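Local coordinates for protein cyclic GMP-AMP synthase-like receptor (PDB 7LT2) that senses double-stranded RNA in the beetle cytoplasm and joins ATP and GTP into cyclic GMP-AMP, a signal of innate immunity, at residues Leu123-Leu135 and Pro232-Phe244. Sequence-based numbering, arbitrary orientation.
Sequences LADNDFLDTGKTL and PVNPQGRYWSLSF
The guanidinium of R238 lies flat on one face of the F128 ring, planes 10° apart. R238 CZ sits 3.6 Å from the centroid of the F128 ring, a cation-pi stack. The extended R238 chain carries CD over the same face. At the guanidinium edge, D125 OD1 makes a long salt bridge to R238 NH2 (3.7 Å), and a water joins that oxygen to R238 NE. W97, in strand 95-100, is a second cation-pi partner.

W240 fits against the start of helix 131-147. W240 NE1 donates to L129 O (3.0 Å), nearly straight, from above the carbonyl plane. T131 CG2 makes a CH-pi contact over the five-membered ring of W240, 3.4 Å from its centroid. T131 chi1 of 58° turns that methyl beside its own backbone N and over the indole. T134 OG1 lies at the indole edge, 3.5 Å from W240 CH2, and donates to D130 O.

G237 O, in a type II turn, accepts from T131 N (2.8 Å) on a lone pair, tying turn to helix start.

Both segments belong to the Mab-21 nucleotidyltransferase domain; S241-F244 probably help bind GTP. The L129 bond satisfies the buried indole N-H and, with T131 CG2, probably fixes the ring's rotation. D125 probably balances the R238 charge.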
# COMPACT_ATOMS: atom_id res chain seq x y z
N LEU A 123 9.55 -3.53 -23.39
CA LEU A 123 10.77 -2.75 -23.46
C LEU A 123 10.66 -1.62 -24.47
O LEU A 123 10.09 -1.78 -25.55
CB LEU A 123 11.97 -3.63 -23.82
CG LEU A 123 12.21 -4.77 -22.83
CD1 LEU A 123 13.45 -5.57 -23.24
CD2 LEU A 123 12.35 -4.23 -21.41
N ALA A 124 11.22 -0.47 -24.11
CA ALA A 124 11.32 0.66 -25.02
C ALA A 124 12.68 0.60 -25.71
O ALA A 124 13.33 -0.45 -25.73
CB ALA A 124 11.11 1.97 -24.25
N ASP A 125 13.12 1.71 -26.30
CA ASP A 125 14.41 1.73 -26.97
C ASP A 125 15.53 1.43 -25.99
O ASP A 125 15.49 1.83 -24.82
CB ASP A 125 14.63 3.10 -27.63
CG ASP A 125 14.19 4.26 -26.74
OD1 ASP A 125 14.13 4.09 -25.51
OD2 ASP A 125 13.90 5.34 -27.29
N ASN A 126 16.53 0.69 -26.47
CA ASN A 126 17.71 0.28 -25.70
C ASN A 126 17.38 -0.69 -24.57
O ASN A 126 18.15 -0.80 -23.61
CB ASN A 126 18.47 1.50 -25.15
CG ASN A 126 18.99 2.40 -26.26
OD1 ASN A 126 19.92 2.04 -26.99
ND2 ASN A 126 18.41 3.59 -26.38
N ASP A 127 16.25 -1.38 -24.68
CA ASP A 127 15.86 -2.44 -23.75
C ASP A 127 15.66 -1.91 -22.33
O ASP A 127 16.00 -2.58 -21.34
CB ASP A 127 16.87 -3.59 -23.76
CG ASP A 127 16.72 -4.49 -24.98
OD1 ASP A 127 15.73 -4.32 -25.72
OD2 ASP A 127 17.59 -5.35 -25.21
N PHE A 128 15.10 -0.71 -22.22
CA PHE A 128 14.67 -0.19 -20.93
C PHE A 128 13.25 -0.67 -20.64
O PHE A 128 12.38 -0.63 -21.51
CB PHE A 128 14.71 1.34 -20.91
CG PHE A 128 16.07 1.91 -20.65
CD1 PHE A 128 16.51 2.13 -19.36
CD2 PHE A 128 16.91 2.22 -21.71
CE1 PHE A 128 17.76 2.66 -19.12
CE2 PHE A 128 18.17 2.75 -21.47
CZ PHE A 128 18.59 2.97 -20.18
N LEU A 129 13.04 -1.14 -19.41
CA LEU A 129 11.70 -1.50 -18.96
C LEU A 129 10.80 -0.27 -18.99
O LEU A 129 11.17 0.78 -18.46
CB LEU A 129 11.75 -2.08 -17.55
CG LEU A 129 11.52 -3.56 -17.30
CD1 LEU A 129 11.35 -3.81 -15.79
CD2 LEU A 129 10.32 -4.10 -18.08
N ASP A 130 9.62 -0.41 -19.59
CA ASP A 130 8.74 0.73 -19.82
C ASP A 130 7.47 0.58 -19.00
O ASP A 130 6.80 -0.46 -19.09
CB ASP A 130 8.43 0.87 -21.32
CG ASP A 130 7.66 2.13 -21.65
OD1 ASP A 130 6.45 2.18 -21.36
OD2 ASP A 130 8.27 3.07 -22.19
N THR A 131 7.13 1.61 -18.22
CA THR A 131 5.96 1.52 -17.34
C THR A 131 4.66 1.45 -18.14
O THR A 131 3.78 0.65 -17.82
CB THR A 131 5.92 2.72 -16.39
OG1 THR A 131 5.89 3.94 -17.13
CG2 THR A 131 7.12 2.72 -15.47
N GLY A 132 4.53 2.28 -19.18
CA GLY A 132 3.31 2.26 -19.97
C GLY A 132 3.09 0.94 -20.68
O GLY A 132 1.97 0.41 -20.69
N LYS A 133 4.14 0.38 -21.27
CA LYS A 133 4.01 -0.92 -21.94
C LYS A 133 3.62 -2.00 -20.94
O LYS A 133 2.77 -2.84 -21.23
CB LYS A 133 5.30 -1.28 -22.66
CG LYS A 133 5.69 -0.28 -23.74
CD LYS A 133 6.88 -0.75 -24.55
CE LYS A 133 6.48 -1.83 -25.54
NZ LYS A 133 7.49 -2.04 -26.63
N THR A 134 4.25 -2.00 -19.76
CA THR A 134 3.93 -2.98 -18.73
C THR A 134 2.47 -2.88 -18.31
O THR A 134 1.77 -3.89 -18.17
CB THR A 134 4.85 -2.79 -17.52
OG1 THR A 134 6.22 -2.96 -17.91
CG2 THR A 134 4.52 -3.80 -16.41
N LEU A 135 1.99 -1.66 -18.08
CA LEU A 135 0.60 -1.48 -17.65
C LEU A 135 -0.37 -1.92 -18.74
O LEU A 135 -1.40 -2.54 -18.45
CB LEU A 135 0.36 -0.02 -17.25
CG LEU A 135 1.02 0.41 -15.93
CD1 LEU A 135 1.10 1.93 -15.84
CD2 LEU A 135 0.24 -0.14 -14.74
N PRO A 232 5.77 16.02 -15.22
CA PRO A 232 6.38 15.64 -16.49
C PRO A 232 7.88 15.36 -16.37
O PRO A 232 8.62 16.18 -15.84
CB PRO A 232 6.13 16.86 -17.38
CG PRO A 232 6.02 18.00 -16.43
CD PRO A 232 5.34 17.44 -15.22
N VAL A 233 8.31 14.19 -16.85
CA VAL A 233 9.72 13.84 -16.91
C VAL A 233 9.99 13.19 -18.27
O VAL A 233 9.09 12.71 -18.95
CB VAL A 233 10.16 12.89 -15.77
CG1 VAL A 233 11.64 13.07 -15.47
CG2 VAL A 233 9.34 13.12 -14.51
N ASN A 234 11.27 13.21 -18.66
CA ASN A 234 11.71 12.64 -19.93
C ASN A 234 12.99 11.85 -19.67
O ASN A 234 13.86 12.31 -18.92
CB ASN A 234 11.97 13.74 -20.97
CG ASN A 234 12.37 13.18 -22.32
OD1 ASN A 234 13.55 12.93 -22.58
ND2 ASN A 234 11.39 12.97 -23.19
N PRO A 235 13.13 10.66 -20.28
CA PRO A 235 12.21 10.01 -21.22
C PRO A 235 10.96 9.41 -20.58
O PRO A 235 11.00 8.85 -19.48
CB PRO A 235 13.07 8.91 -21.84
CG PRO A 235 14.07 8.59 -20.81
CD PRO A 235 14.38 9.88 -20.12
N GLN A 236 9.85 9.53 -21.30
CA GLN A 236 8.57 9.03 -20.83
C GLN A 236 8.60 7.51 -20.73
O GLN A 236 9.06 6.82 -21.64
CB GLN A 236 7.47 9.49 -21.79
CG GLN A 236 6.05 9.18 -21.36
CD GLN A 236 5.02 9.86 -22.25
OE1 GLN A 236 4.96 11.09 -22.32
NE2 GLN A 236 4.23 9.06 -22.96
N GLY A 237 8.11 6.99 -19.60
CA GLY A 237 7.96 5.57 -19.41
C GLY A 237 9.12 4.86 -18.74
O GLY A 237 8.96 3.70 -18.33
N ARG A 238 10.28 5.51 -18.62
CA ARG A 238 11.45 4.85 -18.04
C ARG A 238 11.48 4.88 -16.52
O ARG A 238 12.24 4.12 -15.92
CB ARG A 238 12.74 5.49 -18.55
CG ARG A 238 13.25 4.92 -19.84
CD ARG A 238 14.70 5.28 -20.01
NE ARG A 238 15.12 5.17 -21.40
CZ ARG A 238 16.28 5.60 -21.87
NH1 ARG A 238 17.17 6.19 -21.07
NH2 ARG A 238 16.57 5.44 -23.15
N TYR A 239 10.71 5.76 -15.89
CA TYR A 239 10.83 6.01 -14.45
C TYR A 239 9.92 5.08 -13.67
O TYR A 239 8.69 5.14 -13.81
CB TYR A 239 10.52 7.47 -14.13
CG TYR A 239 11.57 8.44 -14.61
CD1 TYR A 239 11.60 8.87 -15.92
CD2 TYR A 239 12.54 8.93 -13.74
CE1 TYR A 239 12.56 9.76 -16.37
CE2 TYR A 239 13.51 9.83 -14.18
CZ TYR A 239 13.51 10.23 -15.50
OH TYR A 239 14.46 11.12 -15.96
N TRP A 240 10.52 4.24 -12.83
CA TRP A 240 9.80 3.32 -11.96
C TRP A 240 9.96 3.75 -10.51
O TRP A 240 11.01 4.27 -10.12
CB TRP A 240 10.33 1.89 -12.12
CG TRP A 240 10.01 1.29 -13.44
CD1 TRP A 240 10.57 1.61 -14.65
CD2 TRP A 240 9.04 0.27 -13.70
NE1 TRP A 240 10.01 0.84 -15.64
CE2 TRP A 240 9.07 0.01 -15.09
CE3 TRP A 240 8.16 -0.46 -12.90
CZ2 TRP A 240 8.25 -0.94 -15.69
CZ3 TRP A 240 7.34 -1.40 -13.50
CH2 TRP A 240 7.39 -1.63 -14.88
N SER A 241 8.91 3.55 -9.72
CA SER A 241 8.97 3.77 -8.28
C SER A 241 9.50 2.52 -7.59
O SER A 241 9.32 1.41 -8.07
CB SER A 241 7.59 4.11 -7.71
OG SER A 241 7.07 5.30 -8.27
N LEU A 242 10.14 2.72 -6.44
CA LEU A 242 10.59 1.62 -5.60
C LEU A 242 9.54 1.34 -4.53
O LEU A 242 8.94 2.26 -3.97
CB LEU A 242 11.92 1.95 -4.94
CG LEU A 242 13.13 1.94 -5.87
CD1 LEU A 242 14.24 2.76 -5.26
CD2 LEU A 242 13.60 0.52 -6.13
N SER A 243 9.32 0.06 -4.26
CA SER A 243 8.49 -0.36 -3.14
C SER A 243 9.35 -1.11 -2.14
O SER A 243 9.87 -2.20 -2.44
CB SER A 243 7.32 -1.22 -3.60
OG SER A 243 6.59 -1.66 -2.46
N PHE A 244 9.51 -0.52 -0.96
CA PHE A 244 10.11 -1.18 0.19
C PHE A 244 9.05 -1.51 1.23
O PHE A 244 9.34 -1.57 2.43
CB PHE A 244 11.23 -0.31 0.77
CG PHE A 244 12.31 0.02 -0.23
CD1 PHE A 244 13.13 -0.98 -0.73
CD2 PHE A 244 12.51 1.32 -0.67
CE1 PHE A 244 14.13 -0.69 -1.66
CE2 PHE A 244 13.50 1.62 -1.59
CZ PHE A 244 14.32 0.61 -2.09
O HOH W 1 12.70 4.78 -23.02
O HOH W 2 13.45 1.87 -17.14
O HOH W 3 10.32 4.51 -22.10
O HOH W 4 7.36 6.14 -15.93